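Local structure of mandelate racemase / muconate lactonizing enzyme family protein (Agrobacterium tumefaciens, 4DXK) at residues 238-243 against 287-292; 278-283 against 309-314; 225-230 against 257-262; 114-119 against 210-215. The protein belongs to the mandelate racemase subgroup of the enolase superfamily and is probably a metal-dependent isomerase or lyase of unspecified substrate. All blocks are in the same frame, centred on the assembly; numbering follows the deposited sequence. Where two conformers were deposited one is given.

Interaction 1 of 4, residues 238-243 against 287-292; sequences TFWHED and VVMLDI. With NA (sodium ion), chain C.
The Trp240 indole packs against Met289 and Val287. In the conformer given, Met289 lays its sulfur over one face of the ring, a Met-aromatic contact. SD sits 4.3 Å from the centroid of the six-membered ring of Trp240, 17° off the normal. Bends at chi2 and chi3 (-72° and -62°) fold the Met289 chain over, and its CE comes to 3.5 Å from Trp240 CZ2. Val287 approaches obliquely, with CG2 3.8 Å from Trp240 CE3.

The polar links lie on the Glu242 side. Trp240 NE1 donates to Glu242 OE1 at 3.0 Å, reaching it on the anti side through a bent bond. The same oxygen forms a salt bridge with Lys172. The other oxygen, OE2, binds the sodium ion at 2.3 Å. Glu216, Glu268 and two waters also bind this ion. The three carboxylates match the metal site of the enolase superfamily. Met289 CE, 3.9 Å from Glu242 OE1, puts an apolar methyl beside the metal ligand.

Strands 240-242 and 287-290 are not sheet neighbours. Strand 264-266 runs between them, and their axes lie 9.3 Å apart. Ala316 of strand 315-317 touches Trp240, Val287 and Met289.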
loop_
_atom_site.group_PDB
_atom_site.type_symbol
_atom_site.label_atom_id
_atom_site.label_comp_id
_atom_site.label_asym_id
_atom_site.label_seq_id
_atom_site.Cartn_x
_atom_site.Cartn_y
_atom_site.Cartn_z
ATOM N N THR A 238 -29.460 8.971 7.085
ATOM C CA THR A 238 -29.482 9.410 5.698
ATOM C C THR A 238 -29.140 8.261 4.745
ATOM O O THR A 238 -28.423 7.330 5.108
ATOM C CB THR A 238 -28.550 10.603 5.490
ATOM O OG1 THR A 238 -27.243 10.269 5.975
ATOM C CG2 THR A 238 -29.075 11.812 6.249
ATOM N N PHE A 239 -29.673 8.330 3.533
ATOM C CA PHE A 239 -29.559 7.231 2.582
ATOM C C PHE A 239 -28.288 7.319 1.742
ATOM O O PHE A 239 -27.604 6.318 1.526
ATOM C CB PHE A 239 -30.788 7.219 1.676
ATOM C CG PHE A 239 -30.880 6.017 0.786
ATOM C CD1 PHE A 239 -31.155 4.764 1.315
ATOM C CD2 PHE A 239 -30.694 6.138 -0.584
ATOM C CE1 PHE A 239 -31.254 3.648 0.493
ATOM C CE2 PHE A 239 -30.800 5.031 -1.414
ATOM C CZ PHE A 239 -31.071 3.782 -0.872
ATOM N N TRP A 240 -27.987 8.518 1.253
ATOM C CA TRP A 240 -26.726 8.759 0.559
ATOM C C TRP A 240 -26.310 10.208 0.712
ATOM O O TRP A 240 -27.151 11.064 1.004
ATOM C CB TRP A 240 -26.782 8.291 -0.901
ATOM C CG TRP A 240 -27.476 9.134 -1.958
ATOM C CD1 TRP A 240 -27.411 10.496 -2.151
ATOM C CD2 TRP A 240 -28.261 8.617 -3.038
ATOM N NE1 TRP A 240 -28.123 10.846 -3.284
ATOM C CE2 TRP A 240 -28.642 9.707 -3.846
ATOM C CE3 TRP A 240 -28.686 7.334 -3.394
ATOM C CZ2 TRP A 240 -29.445 9.548 -4.984
ATOM C CZ3 TRP A 240 -29.455 7.179 -4.534
ATOM C CH2 TRP A 240 -29.830 8.279 -5.310
ATOM N N HIS A 241 -25.018 10.468 0.541
ATOM C CA HIS A 241 -24.460 11.816 0.591
ATOM C C HIS A 241 -23.855 12.096 -0.765
ATOM O O HIS A 241 -22.804 11.539 -1.123
ATOM C CB HIS A 241 -23.409 11.939 1.695
ATOM C CG HIS A 241 -23.983 11.870 3.075
ATOM N ND1 HIS A 241 -23.199 11.874 4.211
ATOM C CD2 HIS A 241 -25.264 11.796 3.509
ATOM C CE1 HIS A 241 -23.972 11.800 5.281
ATOM N NE2 HIS A 241 -25.230 11.745 4.882
ATOM N N GLU A 242 -24.540 12.935 -1.532
ATOM C CA GLU A 242 -24.225 13.135 -2.942
ATOM C C GLU A 242 -23.324 14.343 -3.142
ATOM O O GLU A 242 -23.608 15.442 -2.641
ATOM C CB GLU A 242 -25.526 13.306 -3.723
ATOM C CG GLU A 242 -25.358 13.458 -5.232
ATOM C CD GLU A 242 -26.692 13.456 -5.955
ATOM O OE1 GLU A 242 -27.691 12.967 -5.389
ATOM O OE2 GLU A 242 -26.763 13.968 -7.094
ATOM N N ASP A 243 -22.242 14.134 -3.884
ATOM C CA ASP A 243 -21.292 15.195 -4.215
ATOM C C ASP A 243 -20.916 16.037 -2.991
ATOM O O ASP A 243 -21.051 17.260 -3.001
ATOM C CB ASP A 243 -21.841 16.043 -5.365
ATOM C CG ASP A 243 -21.859 15.288 -6.673
ATOM O OD1 ASP A 243 -21.004 14.408 -6.836
ATOM O OD2 ASP A 243 -22.716 15.565 -7.532
ATOM N N VAL A 287 -22.963 4.794 -4.172
ATOM C CA VAL A 287 -23.944 4.837 -5.243
ATOM C C VAL A 287 -23.298 5.542 -6.428
ATOM O O VAL A 287 -22.807 6.673 -6.296
ATOM C CB VAL A 287 -25.211 5.579 -4.825
ATOM C CG1 VAL A 287 -26.218 5.567 -5.960
ATOM C CG2 VAL A 287 -25.804 4.940 -3.571
ATOM N N VAL A 288 -23.257 4.863 -7.570
ATOM C CA VAL A 288 -22.629 5.410 -8.762
ATOM C C VAL A 288 -23.668 6.228 -9.515
ATOM O O VAL A 288 -24.637 5.697 -10.074
ATOM C CB VAL A 288 -22.003 4.300 -9.626
ATOM C CG1 VAL A 288 -21.490 4.862 -10.952
ATOM C CG2 VAL A 288 -20.881 3.601 -8.847
ATOM N N MET A 289 -23.466 7.544 -9.498
ATOM C CA MET A 289 -24.366 8.492 -10.144
ATOM C C MET A 289 -23.752 8.925 -11.446
ATOM O O MET A 289 -22.537 9.068 -11.560
ATOM C CB MET A 289 -24.545 9.739 -9.292
ATOM C CG MET A 289 -24.656 9.457 -7.851
ATOM S SD MET A 289 -26.210 8.701 -7.360
ATOM C CE MET A 289 -27.389 9.981 -7.812
ATOM N N LEU A 290 -24.604 9.154 -12.431
ATOM C CA LEU A 290 -24.142 9.678 -13.705
ATOM C C LEU A 290 -25.298 10.441 -14.327
ATOM O O LEU A 290 -26.452 10.241 -13.940
ATOM C CB LEU A 290 -23.666 8.546 -14.618
ATOM C CG LEU A 290 -24.632 7.407 -14.950
ATOM C CD1 LEU A 290 -25.611 7.782 -16.050
ATOM C CD2 LEU A 290 -23.857 6.166 -15.360
ATOM N N ASP A 291 -24.989 11.314 -15.278
ATOM C CA ASP A 291 -25.998 11.935 -16.113
ATOM C C ASP A 291 -25.632 11.582 -17.541
ATOM O O ASP A 291 -24.536 11.915 -18.004
ATOM C CB ASP A 291 -26.006 13.453 -15.886
ATOM C CG ASP A 291 -27.053 14.169 -16.715
ATOM O OD1 ASP A 291 -27.033 13.990 -17.952
ATOM O OD2 ASP A 291 -27.899 14.895 -16.141
ATOM N N ILE A 292 -26.534 10.888 -18.233
ATOM C CA ILE A 292 -26.228 10.381 -19.559
ATOM C C ILE A 292 -25.876 11.483 -20.550
ATOM O O ILE A 292 -25.151 11.239 -21.510
ATOM C CB ILE A 292 -27.385 9.533 -20.124
ATOM C CG1 ILE A 292 -28.660 10.355 -20.240
ATOM C CG2 ILE A 292 -27.616 8.288 -19.272
ATOM C CD1 ILE A 292 -29.763 9.598 -20.930
HETATM NA NA NA C . -27.181 16.084 -7.947
HETATM O O HOH W 1 -25.059 16.822 -7.345
HETATM O O HOH W 2 -27.527 18.223 -8.875
#

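Interaction 2 of 4, residues 278-283 against 309-314; sequences DLLETG and EAWHLP
Leu280 meets two residues of 309-314, first Trp311 and then Leu313. The segment opens with Glu309 and Ala310, the last two residues of helix 297-310. Glu309 forms a salt bridge with Arg273 of a neighbouring subunit.

Trp311 follows and offers one ring face to Leu280. Leu280 CB lies 4.0 Å from the centroid of the five-membered ring of Trp311, only 10° off its normal, in a CH-pi contact. The branch CD1 of Leu280 sits over the benzo part of the indole, 3.8 Å from Trp311 CE3. One leucine thus spans both rings. Arg277 of that same neighbouring subunit makes a cation-pi contact with Trp311.

His312 has positive phi (65°) and is the C-prime residue of a Schellman motif, with its N bonded to Glu309 O at 2.9 Å. This turn ends the helix. Leu313 then points its side chain at helix 272-281. The two leucine side chains run past each other in opposite directions, with Leu313 CD1 3.8 Å from Leu280 CD2. That CD2 branch sits between Leu313 CD1 and the pyrrole side of Trp311, where it is 3.9 Å from Trp311 CG.

Pro314 bonds through its backbone to Val288 of strand 287-290. The contact joins the C-terminal ends of two successive barrel helices, 272-281 and 297-310, just before the chain enters strand 315-317.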
loop_
_atom_site.group_PDB
_atom_site.type_symbol
_atom_site.label_atom_id
_atom_site.label_comp_id
_atom_site.label_asym_id
_atom_site.label_seq_id
_atom_site.Cartn_x
_atom_site.Cartn_y
_atom_site.Cartn_z
ATOM N N ASP A 278 -11.517 5.707 -12.057
ATOM C CA ASP A 278 -10.796 6.443 -11.027
ATOM C C ASP A 278 -11.596 6.452 -9.719
ATOM O O ASP A 278 -11.037 6.275 -8.634
ATOM C CB ASP A 278 -10.523 7.888 -11.480
ATOM C CG ASP A 278 -9.493 7.988 -12.604
ATOM O OD1 ASP A 278 -8.835 6.984 -12.953
ATOM O OD2 ASP A 278 -9.342 9.115 -13.124
ATOM N N LEU A 279 -12.909 6.658 -9.809
ATOM C CA LEU A 279 -13.755 6.663 -8.626
ATOM C C LEU A 279 -13.735 5.299 -7.942
ATOM O O LEU A 279 -13.550 5.193 -6.727
ATOM C CB LEU A 279 -15.182 7.054 -9.008
ATOM C CG LEU A 279 -16.232 6.992 -7.906
ATOM C CD1 LEU A 279 -15.923 7.996 -6.813
ATOM C CD2 LEU A 279 -17.616 7.202 -8.479
ATOM N N LEU A 280 -13.931 4.242 -8.718
ATOM C CA LEU A 280 -13.907 2.895 -8.149
ATOM C C LEU A 280 -12.560 2.554 -7.504
ATOM O O LEU A 280 -12.501 1.901 -6.454
ATOM C CB LEU A 280 -14.284 1.862 -9.217
ATOM C CG LEU A 280 -15.698 1.977 -9.782
ATOM C CD1 LEU A 280 -15.885 1.083 -11.000
ATOM C CD2 LEU A 280 -16.730 1.632 -8.716
ATOM N N GLU A 281 -11.476 3.015 -8.111
ATOM C CA GLU A 281 -10.132 2.750 -7.600
ATOM C C GLU A 281 -9.850 3.416 -6.263
ATOM O O GLU A 281 -8.891 3.038 -5.577
ATOM C CB GLU A 281 -9.048 3.163 -8.614
ATOM C CG GLU A 281 -8.914 2.235 -9.817
ATOM C CD GLU A 281 -7.756 2.602 -10.744
ATOM O OE1 GLU A 281 -7.097 3.643 -10.530
ATOM O OE2 GLU A 281 -7.495 1.837 -11.690
ATOM N N THR A 282 -10.660 4.394 -5.863
ATOM C CA THR A 282 -10.442 5.018 -4.564
ATOM C C THR A 282 -10.763 4.077 -3.417
ATOM O O THR A 282 -10.278 4.283 -2.312
ATOM C CB THR A 282 -11.304 6.270 -4.340
ATOM O OG1 THR A 282 -12.688 5.901 -4.263
ATOM C CG2 THR A 282 -11.067 7.315 -5.426
ATOM N N GLY A 283 -11.598 3.073 -3.653
ATOM C CA GLY A 283 -12.083 2.238 -2.564
ATOM C C GLY A 283 -13.184 2.894 -1.742
ATOM O O GLY A 283 -13.600 2.331 -0.725
ATOM N N GLU A 309 -21.473 -2.631 -11.340
ATOM C CA GLU A 309 -21.985 -3.917 -10.884
ATOM C C GLU A 309 -20.857 -4.878 -10.539
ATOM O O GLU A 309 -20.973 -5.681 -9.610
ATOM C CB GLU A 309 -22.935 -4.512 -11.934
ATOM C CG GLU A 309 -23.673 -5.749 -11.437
ATOM C CD GLU A 309 -24.686 -6.303 -12.422
ATOM O OE1 GLU A 309 -24.743 -5.830 -13.572
ATOM O OE2 GLU A 309 -25.431 -7.226 -12.030
ATOM N N ALA A 310 -19.748 -4.783 -11.274
ATOM C CA ALA A 310 -18.578 -5.590 -10.968
ATOM C C ALA A 310 -18.030 -5.267 -9.579
ATOM O O ALA A 310 -17.415 -6.115 -8.936
ATOM C CB ALA A 310 -17.489 -5.421 -12.036
ATOM N N TRP A 311 -18.249 -4.029 -9.122
ATOM C CA TRP A 311 -17.853 -3.596 -7.778
ATOM C C TRP A 311 -18.964 -3.784 -6.739
ATOM O O TRP A 311 -18.848 -3.313 -5.620
ATOM C CB TRP A 311 -17.341 -2.144 -7.790
ATOM C CG TRP A 311 -15.846 -2.052 -7.979
ATOM C CD1 TRP A 311 -14.916 -1.746 -7.014
ATOM C CD2 TRP A 311 -15.104 -2.297 -9.182
ATOM N NE1 TRP A 311 -13.655 -1.773 -7.557
ATOM C CE2 TRP A 311 -13.738 -2.121 -8.878
ATOM C CE3 TRP A 311 -15.459 -2.657 -10.487
ATOM C CZ2 TRP A 311 -12.729 -2.278 -9.837
ATOM C CZ3 TRP A 311 -14.451 -2.819 -11.432
ATOM C CH2 TRP A 311 -13.108 -2.631 -11.101
ATOM N N HIS A 312 -20.034 -4.485 -7.105
ATOM C CA HIS A 312 -21.153 -4.735 -6.189
ATOM C C HIS A 312 -21.899 -3.455 -5.796
ATOM O O HIS A 312 -22.495 -3.391 -4.713
ATOM C CB HIS A 312 -20.700 -5.469 -4.911
ATOM C CG HIS A 312 -19.957 -6.744 -5.165
ATOM N ND1 HIS A 312 -20.521 -7.810 -5.830
ATOM C CD2 HIS A 312 -18.709 -7.135 -4.819
ATOM C CE1 HIS A 312 -19.648 -8.797 -5.899
ATOM N NE2 HIS A 312 -18.539 -8.414 -5.292
ATOM N N LEU A 313 -21.891 -2.464 -6.686
ATOM C CA LEU A 313 -22.483 -1.162 -6.406
ATOM C C LEU A 313 -23.635 -0.888 -7.352
ATOM O O LEU A 313 -23.676 -1.425 -8.470
ATOM C CB LEU A 313 -21.434 -0.060 -6.557
ATOM C CG LEU A 313 -20.255 -0.156 -5.595
ATOM C CD1 LEU A 313 -19.210 0.910 -5.885
ATOM C CD2 LEU A 313 -20.727 -0.033 -4.156
ATOM N N PRO A 314 -24.562 -0.026 -6.936
ATOM C CA PRO A 314 -25.704 0.320 -7.777
ATOM C C PRO A 314 -25.442 1.562 -8.619
ATOM O O PRO A 314 -24.495 2.315 -8.349
ATOM C CB PRO A 314 -26.775 0.642 -6.738
ATOM C CG PRO A 314 -26.001 1.314 -5.633
ATOM C CD PRO A 314 -24.643 0.620 -5.611
#

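Interaction 3 of 4, residues 225-230 against 257-262; sequences PAMQIA and AAVSPA
Ser260, which packs against Ala230, donates from OG to Ala262 O at 2.7 Å. The hydroxyl lies in the carbonyl plane, on a lone pair. Ser260 OG stands anti to the backbone N (chi1 -177°), a setting that carries it along the chain to Ala262. The bond ties the turn that follows helix 253-259 to itself.

At Ala230 of helix 223-232 the turn comes close. The CA of Ala230 is 5.2 Å from Ser260 CA, a very close backbone approach. Ala230 CB touches Ser260 CA at 4.1 Å. The carbonyl end of Ala230 meets the Pro261 ring: Ala230 O lies 3.1 Å from Pro261 CD. This is a tight carbon-to-oxygen contact on a ring carbon next to the proline nitrogen.

One turn earlier in the helix, Met227 takes over. In the conformer given, Met227 CG rests on Val259 CG2 at 3.7 Å. The two side chains cross at about a right angle, and CB and SD of Met227 lie close to the same methyl.

Tyr256 of helix 253-259 touches Ala226, Met227 and Ala230, and His241 of strand 240-242 packs on Ser260 and Pro261. The chemistry is therefore mostly that of fit. Apolar side chains and a small alanine pack helix 223-232 against the end of helix 253-259 and the turn after it, while the serine bond lies within 257-262.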
loop_
_atom_site.group_PDB
_atom_site.type_symbol
_atom_site.label_atom_id
_atom_site.label_comp_id
_atom_site.label_asym_id
_atom_site.label_seq_id
_atom_site.Cartn_x
_atom_site.Cartn_y
_atom_site.Cartn_z
ATOM N N PRO A 225 -15.085 20.698 6.404
ATOM C CA PRO A 225 -16.489 20.905 6.775
ATOM C C PRO A 225 -17.407 19.816 6.196
ATOM O O PRO A 225 -18.424 19.495 6.819
ATOM C CB PRO A 225 -16.813 22.287 6.193
ATOM C CG PRO A 225 -15.802 22.490 5.102
ATOM C CD PRO A 225 -14.554 21.835 5.632
ATOM N N ALA A 226 -17.066 19.238 5.045
ATOM C CA ALA A 226 -17.849 18.111 4.535
ATOM C C ALA A 226 -17.876 16.957 5.545
ATOM O O ALA A 226 -18.938 16.373 5.807
ATOM C CB ALA A 226 -17.302 17.647 3.194
ATOM N N MET A 227 -16.720 16.628 6.119
ATOM C CA MET A 227 -16.665 15.546 7.103
ATOM C C MET A 227 -17.402 15.917 8.391
ATOM O O MET A 227 -18.060 15.074 8.999
ATOM C CB MET A 227 -15.217 15.120 7.392
ATOM C CG MET A 227 -14.543 14.400 6.231
ATOM S SD MET A 227 -12.951 13.650 6.628
ATOM C CE MET A 227 -11.952 15.104 7.000
ATOM N N GLN A 228 -17.306 17.180 8.797
ATOM C CA GLN A 228 -18.016 17.664 9.976
ATOM C C GLN A 228 -19.529 17.506 9.802
ATOM O O GLN A 228 -20.231 17.026 10.699
ATOM C CB GLN A 228 -17.656 19.135 10.182
ATOM C CG GLN A 228 -18.313 19.800 11.372
ATOM C CD GLN A 228 -17.987 21.277 11.436
ATOM O OE1 GLN A 228 -17.196 21.786 10.645
ATOM N NE2 GLN A 228 -18.594 21.974 12.388
ATOM N N ILE A 229 -20.025 17.914 8.640
ATOM C CA ILE A 229 -21.444 17.787 8.318
ATOM C C ILE A 229 -21.874 16.322 8.254
ATOM O O ILE A 229 -22.931 15.950 8.784
ATOM C CB ILE A 229 -21.780 18.514 6.992
ATOM C CG1 ILE A 229 -21.584 20.027 7.136
ATOM C CG2 ILE A 229 -23.192 18.167 6.524
ATOM C CD1 ILE A 229 -21.559 20.767 5.812
ATOM N N ALA A 230 -21.052 15.492 7.612
ATOM C CA ALA A 230 -21.355 14.069 7.480
ATOM C C ALA A 230 -21.567 13.444 8.856
ATOM O O ALA A 230 -22.551 12.733 9.077
ATOM C CB ALA A 230 -20.245 13.347 6.738
ATOM N N ALA A 257 -15.227 8.937 3.207
ATOM C CA ALA A 257 -15.893 7.656 3.429
ATOM C C ALA A 257 -15.547 7.066 4.796
ATOM O O ALA A 257 -16.336 6.307 5.364
ATOM C CB ALA A 257 -15.539 6.674 2.320
ATOM N N ALA A 258 -14.385 7.431 5.327
ATOM C CA ALA A 258 -13.936 6.932 6.624
ATOM C C ALA A 258 -14.813 7.416 7.775
ATOM O O ALA A 258 -14.873 6.768 8.826
ATOM C CB ALA A 258 -12.487 7.322 6.868
ATOM N N VAL A 259 -15.476 8.553 7.595
ATOM C CA VAL A 259 -16.306 9.101 8.662
ATOM C C VAL A 259 -17.792 9.208 8.315
ATOM O O VAL A 259 -18.610 9.441 9.199
ATOM C CB VAL A 259 -15.813 10.487 9.128
ATOM C CG1 VAL A 259 -14.368 10.418 9.591
ATOM C CG2 VAL A 259 -15.972 11.517 8.022
ATOM N N SER A 260 -18.154 9.048 7.047
ATOM C CA SER A 260 -19.542 9.268 6.646
ATOM C C SER A 260 -20.464 8.132 7.072
ATOM O O SER A 260 -20.154 6.964 6.860
ATOM C CB SER A 260 -19.648 9.477 5.140
ATOM O OG SER A 260 -20.993 9.763 4.781
ATOM N N PRO A 261 -21.616 8.471 7.671
ATOM C CA PRO A 261 -22.583 7.442 8.070
ATOM C C PRO A 261 -23.432 6.945 6.905
ATOM O O PRO A 261 -24.236 6.029 7.088
ATOM C CB PRO A 261 -23.472 8.181 9.075
ATOM C CG PRO A 261 -23.463 9.596 8.578
ATOM C CD PRO A 261 -22.033 9.814 8.107
ATOM N N ALA A 262 -23.265 7.547 5.729
ATOM C CA ALA A 262 -24.006 7.142 4.538
ATOM C C ALA A 262 -23.021 6.983 3.389
ATOM O O ALA A 262 -21.987 7.665 3.362
ATOM C CB ALA A 262 -25.045 8.197 4.186
#

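Interaction 4 of 4, residues 114-119 against 210-215; sequences EIRTYN and KMDIMV
Arg116 and Asp212 form a salt bridge in which both terminal nitrogens of the guanidinium grip one oxygen. Arg116 NH1 and NH2 each donate to Asp212 OD2 at 3.2 Å. The two nitrogens reach OD2 from opposite faces of the carboxylate plane, and NH2 comes nearly in line with the C-O bond. Both bonds are bent, near 136°. The guanidinium and carboxylate planes stand 81° apart, so this is not the flat two-oxygen pairing. In the conformer given, a bend at chi3 (78°) turns the guanidinium so that its NH1/NH2 end faces Asp212.

Each partner is also held elsewhere. Arg116 NH1 bonds to Thr169, and Tyr187 of another subunit bonds to Asp212 OD2 while making a cation-pi contact with Arg116.

Deeper in, Met214, in the conformer given, lies over one face of the Tyr118 ring. Its SD is 3.6 Å from the ring centroid and its CE 4.1 Å, both over the face, with SD offset toward the rim. The closest pair is Tyr118 CD1 and Met214 SD at 3.5 Å. This is a Met-aromatic contact with a CH-pi contribution from the methyl. Tyr118 OH bonds to Lys172, and Trp240 meets the tyrosine ring edge-to-face.

Two kinds of chemistry thus join strand 115-118 to barrel strand 212-216: a charged pair shared with a second subunit, and a buried sulfur-ring contact. Met214 covers one face of the tyrosine ring, whose hydroxyl holds the same lysine that pairs with metal ligand Glu242.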
loop_
_atom_site.group_PDB
_atom_site.type_symbol
_atom_site.label_atom_id
_atom_site.label_comp_id
_atom_site.label_asym_id
_atom_site.label_seq_id
_atom_site.Cartn_x
_atom_site.Cartn_y
_atom_site.Cartn_z
ATOM N N GLU A 114 -40.624 -1.555 -14.551
ATOM C CA GLU A 114 -40.734 -0.242 -13.933
ATOM C C GLU A 114 -39.695 -0.204 -12.831
ATOM O O GLU A 114 -39.188 -1.251 -12.408
ATOM C CB GLU A 114 -42.134 -0.024 -13.358
ATOM C CG GLU A 114 -42.491 -0.991 -12.245
ATOM C CD GLU A 114 -43.930 -0.863 -11.776
ATOM O OE1 GLU A 114 -44.653 0.029 -12.278
ATOM O OE2 GLU A 114 -44.340 -1.659 -10.903
ATOM N N ILE A 115 -39.380 0.994 -12.354
ATOM C CA ILE A 115 -38.390 1.140 -11.304
ATOM C C ILE A 115 -38.833 2.221 -10.339
ATOM O O ILE A 115 -39.486 3.188 -10.724
ATOM C CB ILE A 115 -36.975 1.459 -11.872
ATOM C CG1 ILE A 115 -35.901 1.331 -10.781
ATOM C CG2 ILE A 115 -36.951 2.834 -12.522
ATOM C CD1 ILE A 115 -34.486 1.517 -11.296
ATOM N N ARG A 116 -38.470 2.051 -9.072
ATOM C CA ARG A 116 -38.780 3.045 -8.058
ATOM C C ARG A 116 -38.193 4.392 -8.446
ATOM O O ARG A 116 -37.091 4.469 -8.989
ATOM C CB ARG A 116 -38.227 2.604 -6.701
ATOM C CG ARG A 116 -38.665 3.465 -5.533
ATOM C CD ARG A 116 -38.395 2.781 -4.186
ATOM N NE ARG A 116 -36.989 2.860 -3.790
ATOM C CZ ARG A 116 -36.525 3.573 -2.763
ATOM N NH1 ARG A 116 -37.347 4.274 -1.988
ATOM N NH2 ARG A 116 -35.226 3.575 -2.495
ATOM N N THR A 117 -38.943 5.451 -8.178
ATOM C CA THR A 117 -38.459 6.811 -8.402
ATOM C C THR A 117 -38.214 7.539 -7.077
ATOM O O THR A 117 -38.574 7.038 -6.007
ATOM C CB THR A 117 -39.428 7.616 -9.283
ATOM O OG1 THR A 117 -38.793 8.812 -9.752
ATOM C CG2 THR A 117 -40.676 7.990 -8.502
ATOM N N TYR A 118 -37.565 8.697 -7.145
ATOM C CA TYR A 118 -37.491 9.608 -6.009
ATOM C C TYR A 118 -37.652 11.024 -6.513
ATOM O O TYR A 118 -37.402 11.299 -7.690
ATOM C CB TYR A 118 -36.187 9.450 -5.215
ATOM C CG TYR A 118 -34.917 10.000 -5.843
ATOM C CD1 TYR A 118 -34.515 11.318 -5.615
ATOM C CD2 TYR A 118 -34.081 9.187 -6.591
ATOM C CE1 TYR A 118 -33.335 11.811 -6.148
ATOM C CE2 TYR A 118 -32.900 9.673 -7.138
ATOM C CZ TYR A 118 -32.528 10.986 -6.909
ATOM O OH TYR A 118 -31.359 11.465 -7.450
ATOM N N ASN A 119 -38.075 11.913 -5.620
ATOM C CA ASN A 119 -38.263 13.318 -5.961
ATOM C C ASN A 119 -37.344 14.217 -5.144
ATOM O O ASN A 119 -36.891 13.840 -4.069
ATOM C CB ASN A 119 -39.717 13.755 -5.728
ATOM C CG ASN A 119 -40.688 13.156 -6.733
ATOM O OD1 ASN A 119 -40.298 12.630 -7.776
ATOM N ND2 ASN A 119 -41.975 13.242 -6.418
ATOM N N LYS A 210 -40.109 5.633 7.289
ATOM C CA LYS A 210 -40.794 5.210 6.072
ATOM C C LYS A 210 -40.227 5.872 4.817
ATOM O O LYS A 210 -40.531 5.454 3.701
ATOM C CB LYS A 210 -42.296 5.464 6.183
ATOM C CG LYS A 210 -42.955 4.700 7.318
ATOM C CD LYS A 210 -44.462 4.884 7.319
ATOM C CE LYS A 210 -45.073 4.425 8.636
ATOM N NZ LYS A 210 -45.223 5.560 9.592
ATOM N N MET A 211 -39.407 6.897 5.016
ATOM C CA MET A 211 -38.853 7.693 3.919
ATOM C C MET A 211 -37.328 7.619 3.882
ATOM O O MET A 211 -36.674 7.933 4.880
ATOM C CB MET A 211 -39.268 9.158 4.094
ATOM C CG MET A 211 -38.723 10.102 3.038
ATOM S SD MET A 211 -39.461 9.817 1.426
ATOM C CE MET A 211 -41.138 10.400 1.737
ATOM N N ASP A 212 -36.756 7.231 2.739
ATOM C CA ASP A 212 -35.311 7.376 2.550
ATOM C C ASP A 212 -35.015 8.852 2.294
ATOM O O ASP A 212 -35.714 9.490 1.500
ATOM C CB ASP A 212 -34.820 6.549 1.358
ATOM C CG ASP A 212 -34.999 5.054 1.555
ATOM O OD1 ASP A 212 -34.767 4.561 2.682
ATOM O OD2 ASP A 212 -35.364 4.384 0.569
ATOM N N ILE A 213 -34.009 9.400 2.969
ATOM C CA ILE A 213 -33.644 10.793 2.763
ATOM C C ILE A 213 -32.259 10.859 2.143
ATOM O O ILE A 213 -31.254 10.514 2.782
ATOM C CB ILE A 213 -33.636 11.616 4.072
ATOM C CG1 ILE A 213 -34.959 11.466 4.829
ATOM C CG2 ILE A 213 -33.355 13.083 3.765
ATOM C CD1 ILE A 213 -34.949 12.124 6.205
ATOM N N MET A 214 -32.216 11.300 0.891
ATOM C CA MET A 214 -30.965 11.540 0.187
ATOM C C MET A 214 -30.521 12.968 0.446
ATOM O O MET A 214 -31.355 13.876 0.510
ATOM C CB MET A 214 -31.172 11.345 -1.309
ATOM C CG MET A 214 -31.497 9.918 -1.685
ATOM S SD MET A 214 -32.713 9.865 -2.995
ATOM C CE MET A 214 -32.888 8.092 -3.196
ATOM N N VAL A 215 -29.215 13.176 0.601
ATOM C CA VAL A 215 -28.695 14.515 0.815
ATOM C C VAL A 215 -27.821 14.895 -0.355
ATOM O O VAL A 215 -26.875 14.178 -0.708
ATOM C CB VAL A 215 -27.882 14.605 2.098
ATOM C CG1 VAL A 215 -27.550 16.061 2.384
ATOM C CG2 VAL A 215 -28.653 13.993 3.259
#

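From the N terminus, interaction 4 comes first. It closes the longest loop, from 114-119 to 210-215, and ties strand 115-118 to the barrel before the others open. Interaction 3 then opens at 225-230, and interaction 1 opens at 238-243 before 257-262 closes interaction 3. Interaction 2 opens at 278-283, ahead of the closing of interaction 1 at 287-292, and itself closes at 309-314. Interactions 3 and 1 cross, as do 1 and 2; none nests. Interactions 2 and 3 pair successive outer helices, whereas interaction 1 packs inside the barrel. It touches all three others, and through strands 212-216 and 240-242 it borders interaction 4.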